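Local coordinates for protein nucleoside phosphorylase, putative (Trypanosoma brucei, PDB 3BJE) that acts as a homodimeric uridine phosphorylase, using phosphate to split uridine into uracil and ribose 1-phosphate, both of which are bound in this crystal, at residues Leu159-Thr164 against Ala312-Ser317; Gln238-Thr243 against Val287-Glu292; Leu146-Ser151 against Ala333-Cys338. All blocks are in the same frame, centred on the assembly; numbering follows the deposited sequence.

Interaction 1: residues Leu159-Thr164 against Ala312-Ser317; sequences LALAVT and ACVVVS. With URA (uracil), chain D.
Leu161-Thr164 and Ala312-Ser317 pair as antiparallel strands, their axes 4.4 Å apart at the closest and their N-to-C directions 146° apart. Ala162 and Cys313 form the hydrogen-bonded pair, each N-H donating to the other's O. Beyond it the chain before Leu161 stays attached through Val315, whose N donates to Ala160 O at 2.9 Å, while Leu159 N donates to Val315 O at 2.8 Å. Leu161 carries the apolar contact on the face it shares with Val163, Ala312 and Val314. With its CG anti to the backbone N (chi1 -172°), it lays CD1 over the neighbouring strand, 3.7 Å from Ala312 CB and 3.6 Å from Cys313 N. Leu159 starts out pointing away, yet its CD2 returns to 3.9 Å from Val314 CG1, the two side chains crossing at a slant. On the other face Ala162 CB is 4.2 Å from Val315 CG2. Further along, Val316 CG2 meets the uracil ring 3.8 Å from its C6, so this part of strand 308-318 lines the uracil pocket. Helix 329-348 covers the Leu161 and Val314 face through Cys338 and Met335, whereas Cys149 of strand 142-151 and Asn290 of strand 284-292 pack against Cys313.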
loop_
_atom_site.group_PDB
_atom_site.type_symbol
_atom_site.label_atom_id
_atom_site.label_comp_id
_atom_site.label_asym_id
_atom_site.label_seq_id
_atom_site.Cartn_x
_atom_site.Cartn_y
_atom_site.Cartn_z
ATOM N N LEU A 159 -12.108 2.307 -21.073
ATOM C CA LEU A 159 -11.876 0.870 -21.205
ATOM C C LEU A 159 -10.810 0.486 -22.236
ATOM O O LEU A 159 -10.668 -0.696 -22.556
ATOM C CB LEU A 159 -13.196 0.117 -21.474
ATOM C CG LEU A 159 -14.277 0.331 -20.410
ATOM C CD1 LEU A 159 -15.572 -0.343 -20.823
ATOM C CD2 LEU A 159 -13.801 -0.178 -19.043
ATOM N N ALA A 160 -10.057 1.460 -22.749
ATOM C CA ALA A 160 -8.831 1.158 -23.489
ATOM C C ALA A 160 -7.804 0.513 -22.552
ATOM O O ALA A 160 -7.874 0.661 -21.318
ATOM C CB ALA A 160 -8.246 2.414 -24.100
ATOM N N LEU A 161 -6.870 -0.214 -23.161
ATOM C CA LEU A 161 -5.748 -0.809 -22.434
ATOM C C LEU A 161 -4.574 0.140 -22.538
ATOM O O LEU A 161 -4.025 0.357 -23.610
ATOM C CB LEU A 161 -5.386 -2.186 -22.990
ATOM C CG LEU A 161 -4.350 -2.995 -22.183
ATOM C CD1 LEU A 161 -4.831 -3.297 -20.749
ATOM C CD2 LEU A 161 -3.976 -4.292 -22.923
ATOM N N ALA A 162 -4.188 0.732 -21.409
ATOM C CA ALA A 162 -3.078 1.670 -21.390
ATOM C C ALA A 162 -1.796 0.910 -21.025
ATOM O O ALA A 162 -1.641 0.386 -19.903
ATOM C CB ALA A 162 -3.348 2.783 -20.405
ATOM N N VAL A 163 -0.884 0.853 -21.994
ATOM C CA VAL A 163 0.335 0.071 -21.894
ATOM C C VAL A 163 1.465 1.006 -21.485
ATOM O O VAL A 163 1.657 2.048 -22.100
ATOM C CB VAL A 163 0.653 -0.586 -23.257
ATOM C CG1 VAL A 163 1.910 -1.457 -23.171
ATOM C CG2 VAL A 163 -0.532 -1.392 -23.721
ATOM N N THR A 164 2.195 0.631 -20.434
ATOM C CA THR A 164 3.264 1.460 -19.894
ATOM C C THR A 164 4.528 1.378 -20.735
ATOM O O THR A 164 4.961 0.269 -21.075
ATOM C CB THR A 164 3.637 0.999 -18.467
ATOM O OG1 THR A 164 2.492 1.140 -17.615
ATOM C CG2 THR A 164 4.819 1.815 -17.899
ATOM N N ALA A 312 0.044 -3.101 -18.061
ATOM C CA ALA A 312 -1.020 -2.663 -18.947
ATOM C C ALA A 312 -2.261 -2.617 -18.088
ATOM O O ALA A 312 -2.525 -3.557 -17.355
ATOM C CB ALA A 312 -1.213 -3.631 -20.117
ATOM N N CYS A 313 -3.023 -1.530 -18.169
ATOM C CA CYS A 313 -4.162 -1.353 -17.281
ATOM C C CYS A 313 -5.381 -0.880 -18.036
ATOM O O CYS A 313 -5.271 -0.000 -18.868
ATOM C CB CYS A 313 -3.835 -0.326 -16.201
ATOM S SG CYS A 313 -2.429 -0.741 -15.140
ATOM N N VAL A 314 -6.538 -1.450 -17.709
ATOM C CA VAL A 314 -7.794 -1.052 -18.301
ATOM C C VAL A 314 -8.236 0.295 -17.707
ATOM O O VAL A 314 -8.272 0.459 -16.489
ATOM C CB VAL A 314 -8.889 -2.147 -18.067
ATOM C CG1 VAL A 314 -10.244 -1.736 -18.644
ATOM C CG2 VAL A 314 -8.453 -3.490 -18.665
ATOM N N VAL A 315 -8.610 1.234 -18.579
ATOM C CA VAL A 315 -9.012 2.573 -18.131
ATOM C C VAL A 315 -10.443 2.511 -17.611
ATOM O O VAL A 315 -11.384 2.397 -18.391
ATOM C CB VAL A 315 -8.863 3.620 -19.258
ATOM C CG1 VAL A 315 -9.357 5.026 -18.824
ATOM C CG2 VAL A 315 -7.421 3.692 -19.718
ATOM N N VAL A 316 -10.603 2.557 -16.291
ATOM C CA VAL A 316 -11.924 2.495 -15.657
ATOM C C VAL A 316 -12.408 3.846 -15.124
ATOM O O VAL A 316 -13.552 3.969 -14.690
ATOM C CB VAL A 316 -11.958 1.467 -14.518
ATOM C CG1 VAL A 316 -11.597 0.072 -15.035
ATOM C CG2 VAL A 316 -11.009 1.884 -13.384
ATOM N N SER A 317 -11.543 4.851 -15.161
ATOM C CA SER A 317 -11.921 6.187 -14.733
ATOM C C SER A 317 -11.369 7.197 -15.714
ATOM O O SER A 317 -10.168 7.255 -15.960
ATOM C CB SER A 317 -11.386 6.480 -13.336
ATOM O OG SER A 317 -11.662 7.824 -12.975
HETATM N N1 URA D . -7.178 2.943 -10.236
HETATM C C2 URA D . -6.502 4.030 -9.803
HETATM O O2 URA D . -5.470 3.922 -9.067
HETATM N N3 URA D . -6.927 5.241 -10.129
HETATM C C4 URA D . -8.028 5.417 -10.884
HETATM O O4 URA D . -8.374 6.578 -11.161
HETATM C C5 URA D . -8.742 4.320 -11.325
HETATM C C6 URA D . -8.284 3.063 -10.977
#

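Interaction 2: residues Gln238-Thr243 against Val287-Glu292; sequences QYVIGT and VVTNIE. With URA (uracil), chain D.
Thr243 and Thr289, the two residues with most surface buried here, meet where strands 239-243 and 288-292 come together. Thr243 is bonded on both sides of its CA: its N donates to Val287 O at 2.8 Å and nearly straight (171°), and its O accepts from Thr289 N at 2.9 Å in a more bent bond. Val288 CA also brings its hydrogen to Thr243 O. These bonds flank a single parallel bridge, Thr243 with Val288. With N-to-C directions 83° apart, the strands cross steeply and share only this one bridge, consistent with the distorted mixed β-structure of the nucleoside phosphorylase family. The Thr243 hydroxyl is hydrogen-bonded to Glu286, the residue before Val287. Thr289 fills the angle between the strands. Its chi1 of 46° sets OG1 between the backbone N and carbonyl carbon, and the hydroxyl donates to Asn290 OD1 over a long 3.3 Å; that amide oxygen is also bonded to Thr244. OG1 lies against the Gly242-Thr243 backbone and CG2 further back, 3.8 Å from Gly242 CA and 3.9 Å from Val240 CG2, where the side chains of Thr289 and Val240 slide past each other. A water accepts from Val287 N and donates to Ile241 O at 2.7 Å, bridging the two backbones beside the direct bonds. At the far end of the second strand, Glu292 CA lies 3.4 Å from uracil O2.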
loop_
_atom_site.group_PDB
_atom_site.type_symbol
_atom_site.label_atom_id
_atom_site.label_comp_id
_atom_site.label_asym_id
_atom_site.label_seq_id
_atom_site.Cartn_x
_atom_site.Cartn_y
_atom_site.Cartn_z
ATOM N N GLN A 238 -9.097 -1.596 -27.842
ATOM C CA GLN A 238 -8.302 -0.412 -28.102
ATOM C C GLN A 238 -7.178 -0.355 -27.070
ATOM O O GLN A 238 -7.356 -0.774 -25.927
ATOM C CB GLN A 238 -9.167 0.852 -28.042
ATOM C CG GLN A 238 -10.228 0.914 -29.154
ATOM C CD GLN A 238 -11.121 2.155 -29.081
ATOM O OE1 GLN A 238 -11.765 2.419 -28.060
ATOM N NE2 GLN A 238 -11.175 2.913 -30.177
ATOM N N TYR A 239 -6.026 0.151 -27.499
ATOM C CA TYR A 239 -4.902 0.371 -26.606
ATOM C C TYR A 239 -4.134 1.641 -26.938
ATOM O O TYR A 239 -4.230 2.182 -28.048
ATOM C CB TYR A 239 -3.957 -0.834 -26.596
ATOM C CG TYR A 239 -3.117 -1.015 -27.835
ATOM C CD1 TYR A 239 -1.779 -0.613 -27.865
ATOM C CD2 TYR A 239 -3.641 -1.616 -28.957
ATOM C CE1 TYR A 239 -0.995 -0.798 -29.006
ATOM C CE2 TYR A 239 -2.871 -1.802 -30.112
ATOM C CZ TYR A 239 -1.548 -1.394 -30.126
ATOM O OH TYR A 239 -0.785 -1.591 -31.264
ATOM N N VAL A 240 -3.389 2.100 -25.937
ATOM C CA VAL A 240 -2.519 3.262 -26.033
ATOM C C VAL A 240 -1.204 2.945 -25.318
ATOM O O VAL A 240 -1.171 2.086 -24.437
ATOM C CB VAL A 240 -3.183 4.525 -25.403
ATOM C CG1 VAL A 240 -4.461 4.896 -26.155
ATOM C CG2 VAL A 240 -3.485 4.341 -23.912
ATOM N N ILE A 241 -0.129 3.621 -25.708
ATOM C CA ILE A 241 1.171 3.459 -25.060
ATOM C C ILE A 241 1.674 4.810 -24.604
ATOM O O ILE A 241 1.631 5.776 -25.366
ATOM C CB ILE A 241 2.261 2.895 -25.993
ATOM C CG1 ILE A 241 1.752 1.684 -26.777
ATOM C CG2 ILE A 241 3.515 2.551 -25.166
ATOM C CD1 ILE A 241 2.547 1.414 -28.029
ATOM N N GLY A 242 2.199 4.866 -23.387
ATOM C CA GLY A 242 2.701 6.129 -22.876
ATOM C C GLY A 242 3.181 6.031 -21.454
ATOM O O GLY A 242 3.462 4.944 -20.948
ATOM N N THR A 243 3.255 7.185 -20.803
ATOM C CA THR A 243 3.812 7.257 -19.470
ATOM C C THR A 243 2.721 7.023 -18.437
ATOM O O THR A 243 1.632 7.604 -18.515
ATOM C CB THR A 243 4.502 8.622 -19.253
ATOM O OG1 THR A 243 5.627 8.725 -20.125
ATOM C CG2 THR A 243 4.991 8.774 -17.823
ATOM N N VAL A 287 3.105 10.990 -23.895
ATOM C CA VAL A 287 2.226 11.709 -22.959
ATOM C C VAL A 287 1.877 10.815 -21.783
ATOM O O VAL A 287 2.151 9.610 -21.792
ATOM C CB VAL A 287 0.915 12.193 -23.623
ATOM C CG1 VAL A 287 1.215 13.037 -24.872
ATOM C CG2 VAL A 287 0.015 11.014 -23.986
ATOM N N VAL A 288 1.312 11.413 -20.736
ATOM C CA VAL A 288 0.857 10.628 -19.582
ATOM C C VAL A 288 -0.489 10.000 -19.919
ATOM O O VAL A 288 -1.509 10.683 -19.984
ATOM C CB VAL A 288 0.737 11.474 -18.300
ATOM C CG1 VAL A 288 0.239 10.624 -17.120
ATOM C CG2 VAL A 288 2.064 12.135 -17.948
ATOM N N THR A 289 -0.476 8.686 -20.148
ATOM C CA THR A 289 -1.665 7.960 -20.554
ATOM C C THR A 289 -2.516 7.463 -19.395
ATOM O O THR A 289 -3.706 7.234 -19.546
ATOM C CB THR A 289 -1.294 6.738 -21.432
ATOM O OG1 THR A 289 -0.199 6.036 -20.833
ATOM C CG2 THR A 289 -0.952 7.185 -22.874
ATOM N N ASN A 290 -1.911 7.221 -18.229
ATOM C CA ASN A 290 -2.687 6.671 -17.142
ATOM C C ASN A 290 -2.097 6.959 -15.782
ATOM O O ASN A 290 -0.931 7.306 -15.671
ATOM C CB ASN A 290 -2.978 5.166 -17.328
ATOM C CG ASN A 290 -1.725 4.294 -17.353
ATOM O OD1 ASN A 290 -0.692 4.656 -17.913
ATOM N ND2 ASN A 290 -1.841 3.103 -16.766
ATOM N N ILE A 291 -2.945 6.813 -14.768
ATOM C CA ILE A 291 -2.576 6.989 -13.360
ATOM C C ILE A 291 -3.097 5.781 -12.587
ATOM O O ILE A 291 -4.266 5.402 -12.744
ATOM C CB ILE A 291 -3.224 8.248 -12.740
ATOM C CG1 ILE A 291 -2.825 9.504 -13.518
ATOM C CG2 ILE A 291 -2.874 8.369 -11.240
ATOM C CD1 ILE A 291 -3.730 10.719 -13.232
ATOM N N GLU A 292 -2.247 5.188 -11.761
ATOM C CA GLU A 292 -2.627 4.042 -10.936
ATOM C C GLU A 292 -1.672 3.950 -9.724
ATOM O O GLU A 292 -1.010 4.957 -9.365
ATOM C CB GLU A 292 -2.710 2.747 -11.770
ATOM C CG GLU A 292 -1.526 2.473 -12.712
ATOM C CD GLU A 292 -0.284 2.109 -11.942
ATOM O OE1 GLU A 292 -0.142 0.909 -11.619
ATOM O OE2 GLU A 292 0.512 3.035 -11.653
HETATM N N1 URA D . -7.178 2.943 -10.236
HETATM C C2 URA D . -6.502 4.030 -9.803
HETATM O O2 URA D . -5.470 3.922 -9.067
HETATM N N3 URA D . -6.927 5.241 -10.129
HETATM C C4 URA D . -8.028 5.417 -10.884
HETATM O O4 URA D . -8.374 6.578 -11.161
HETATM C C5 URA D . -8.742 4.320 -11.325
HETATM C C6 URA D . -8.284 3.063 -10.977
HETATM O O HOH W 1 2.175 8.468 -25.487
#

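Interaction 3: residues Leu146-Ser151 against Ala333-Cys338; sequences LGTCGS and AAMKRC. With URA (uracil), chain D; R1P (1-O-phosphono-alpha-D-ribofuranose), chain C.
Apolar contacts between Leu146 and the pair Met335 and Cys338 carry this strand-to-helix packing, since no hydrogen bond joins the segments. Leu146 CG lies 3.9 Å from Met335 SD, and both methyls also come near the sulfur as the two side chains slide past each other in opposite directions. CD1 meets Cys338 CB at 4.0 Å, about one helical turn further on, while CD2 approaches Cys338 O. Met335 reaches the strand by bending at chi2 (56°) and chi3 (72°), which brings CE to 3.8 Å from Gly147 O and 3.9 Å from Thr148 CG2. Helix 329-348 thus packs against the β-structure of this phosphorylase fold: the axis of segment 333-338 passes 10.2 Å from that of 146-151, their directions 146° apart, with the ligands along another flank of the strand. The polar contacts are made with the ligands. Thr148 divides its branches: CG2 touches the methionine methyl, and OG1 donates to the ribose 1-phosphate oxygen O3P at 2.8 Å. Arg54 and Arg145 bind the same sugar phosphate, joined by His34 and Arg74 of the second subunit. By packing alone, Gly147 CA comes within 3.5 Å of O2P, and Gly150 N lies 3.3 Å from uracil C4.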
loop_
_atom_site.group_PDB
_atom_site.type_symbol
_atom_site.label_atom_id
_atom_site.label_comp_id
_atom_site.label_asym_id
_atom_site.label_seq_id
_atom_site.Cartn_x
_atom_site.Cartn_y
_atom_site.Cartn_z
ATOM N N LEU A 146 -1.388 -6.578 -14.917
ATOM C CA LEU A 146 -2.650 -6.336 -15.623
ATOM C C LEU A 146 -3.602 -5.729 -14.601
ATOM O O LEU A 146 -4.053 -6.404 -13.674
ATOM C CB LEU A 146 -3.241 -7.611 -16.236
ATOM C CG LEU A 146 -4.651 -7.464 -16.844
ATOM C CD1 LEU A 146 -4.763 -6.307 -17.865
ATOM C CD2 LEU A 146 -5.109 -8.765 -17.479
ATOM N N GLY A 147 -3.861 -4.428 -14.752
ATOM C CA GLY A 147 -4.572 -3.693 -13.739
ATOM C C GLY A 147 -5.705 -2.847 -14.250
ATOM O O GLY A 147 -6.175 -3.018 -15.379
ATOM N N THR A 148 -6.185 -1.966 -13.379
ATOM C CA THR A 148 -7.151 -0.943 -13.756
ATOM C C THR A 148 -6.504 0.393 -13.471
ATOM O O THR A 148 -5.552 0.473 -12.715
ATOM C CB THR A 148 -8.483 -1.066 -12.985
ATOM O OG1 THR A 148 -8.260 -0.922 -11.572
ATOM C CG2 THR A 148 -9.175 -2.409 -13.313
ATOM N N CYS A 149 -7.004 1.446 -14.092
ATOM C CA CYS A 149 -6.373 2.752 -13.897
ATOM C C CYS A 149 -7.286 3.900 -14.257
ATOM O O CYS A 149 -8.393 3.704 -14.795
ATOM C CB CYS A 149 -5.111 2.832 -14.763
ATOM S SG CYS A 149 -5.496 2.842 -16.556
ATOM N N GLY A 150 -6.833 5.109 -13.945
ATOM C CA GLY A 150 -7.445 6.323 -14.473
ATOM C C GLY A 150 -6.629 6.855 -15.632
ATOM O O GLY A 150 -5.459 6.480 -15.785
ATOM N N SER A 151 -7.253 7.683 -16.476
ATOM C CA SER A 151 -6.509 8.401 -17.515
ATOM C C SER A 151 -6.807 9.894 -17.479
ATOM O O SER A 151 -7.973 10.290 -17.472
ATOM C CB SER A 151 -6.817 7.875 -18.916
ATOM O OG SER A 151 -6.148 8.655 -19.904
ATOM N N ALA A 333 -16.036 -7.485 -19.613
ATOM C CA ALA A 333 -15.805 -7.869 -21.009
ATOM C C ALA A 333 -14.439 -7.402 -21.510
ATOM O O ALA A 333 -13.729 -8.142 -22.202
ATOM C CB ALA A 333 -16.914 -7.313 -21.899
ATOM N N ALA A 334 -14.080 -6.170 -21.167
ATOM C CA ALA A 334 -12.777 -5.634 -21.535
ATOM C C ALA A 334 -11.670 -6.429 -20.857
ATOM O O ALA A 334 -10.671 -6.768 -21.488
ATOM C CB ALA A 334 -12.680 -4.145 -21.174
ATOM N N MET A 335 -11.868 -6.751 -19.580
ATOM C CA MET A 335 -10.856 -7.480 -18.826
ATOM C C MET A 335 -10.654 -8.880 -19.402
ATOM O O MET A 335 -9.529 -9.357 -19.451
ATOM C CB MET A 335 -11.218 -7.540 -17.337
ATOM C CG MET A 335 -10.087 -8.015 -16.433
ATOM S SD MET A 335 -8.562 -7.041 -16.556
ATOM C CE MET A 335 -9.025 -5.509 -15.728
ATOM N N LYS A 336 -11.723 -9.522 -19.885
ATOM C CA LYS A 336 -11.584 -10.839 -20.508
ATOM C C LYS A 336 -10.687 -10.774 -21.752
ATOM O O LYS A 336 -9.817 -11.619 -21.931
ATOM C CB LYS A 336 -12.956 -11.448 -20.830
ATOM C CG LYS A 336 -13.711 -11.859 -19.575
ATOM C CD LYS A 336 -15.013 -12.582 -19.860
ATOM C CE LYS A 336 -15.974 -12.481 -18.659
ATOM N NZ LYS A 336 -15.325 -12.781 -17.342
ATOM N N ARG A 337 -10.862 -9.747 -22.579
ATOM C CA ARG A 337 -10.012 -9.577 -23.766
ATOM C C ARG A 337 -8.568 -9.335 -23.355
ATOM O O ARG A 337 -7.644 -9.871 -23.944
ATOM C CB ARG A 337 -10.477 -8.398 -24.622
ATOM C CG ARG A 337 -11.849 -8.579 -25.237
ATOM C CD ARG A 337 -12.132 -7.464 -26.232
ATOM N NE ARG A 337 -12.388 -6.190 -25.563
ATOM C CZ ARG A 337 -13.587 -5.770 -25.166
ATOM N NH1 ARG A 337 -14.687 -6.493 -25.365
ATOM N NH2 ARG A 337 -13.693 -4.592 -24.569
ATOM N N CYS A 338 -8.380 -8.503 -22.338
ATOM C CA CYS A 338 -7.047 -8.079 -21.953
ATOM C C CYS A 338 -6.287 -9.195 -21.245
ATOM O O CYS A 338 -5.063 -9.260 -21.351
ATOM C CB CYS A 338 -7.118 -6.827 -21.086
ATOM S SG CYS A 338 -7.700 -5.405 -22.046
HETATM N N1 URA D . -7.178 2.943 -10.236
HETATM C C2 URA D . -6.502 4.030 -9.803
HETATM O O2 URA D . -5.470 3.922 -9.067
HETATM N N3 URA D . -6.927 5.241 -10.129
HETATM C C4 URA D . -8.028 5.417 -10.884
HETATM O O4 URA D . -8.374 6.578 -11.161
HETATM C C5 URA D . -8.742 4.320 -11.325
HETATM C C6 URA D . -8.284 3.063 -10.977
HETATM C C5 R1P C . -7.318 1.070 -6.759
HETATM O O5 R1P C . -8.734 0.962 -6.964
HETATM C C4 R1P C . -6.602 -0.143 -7.322
HETATM O O4 R1P C . -7.000 -0.408 -8.679
HETATM C C1 R1P C . -5.869 -0.363 -9.556
HETATM C C2 R1P C . -4.860 0.513 -8.794
HETATM O O2 R1P C . -3.486 0.466 -9.244
HETATM C C3 R1P C . -5.095 0.049 -7.355
HETATM O O3 R1P C . -4.466 -1.213 -7.072
HETATM O O1 R1P C . -5.371 -1.688 -9.942
HETATM P P R1P C . -6.019 -3.139 -9.647
HETATM O O1P R1P C . -5.905 -3.170 -8.116
HETATM O O2P R1P C . -5.081 -4.106 -10.351
HETATM O O3P R1P C . -7.441 -3.167 -10.106
#

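In the fold
All three contacts are buried, but interactions 1 and 2 pair strands whereas interaction 3 packs a helix on one. Interaction 1 has four backbone bonds and the largest buried surface, 443 Å² against 272 and 188 Å². Interaction 2, with a single bridge, includes partly exposed residues and a water; interaction 3 is van der Waals packing, much of it by Leu146 and Met335, with no hydrogen bond between its segments. Neighbouring strands join the contacts through backbone hydrogen bonds: Val163 N to Val240 O at 2.8 Å links interactions 1 and 2, Val314 N to Gly147 O links 1 and 3, and Ile291 N to Gly150 O links 2 and 3. Each contact includes a strand whose residues also border the uracil.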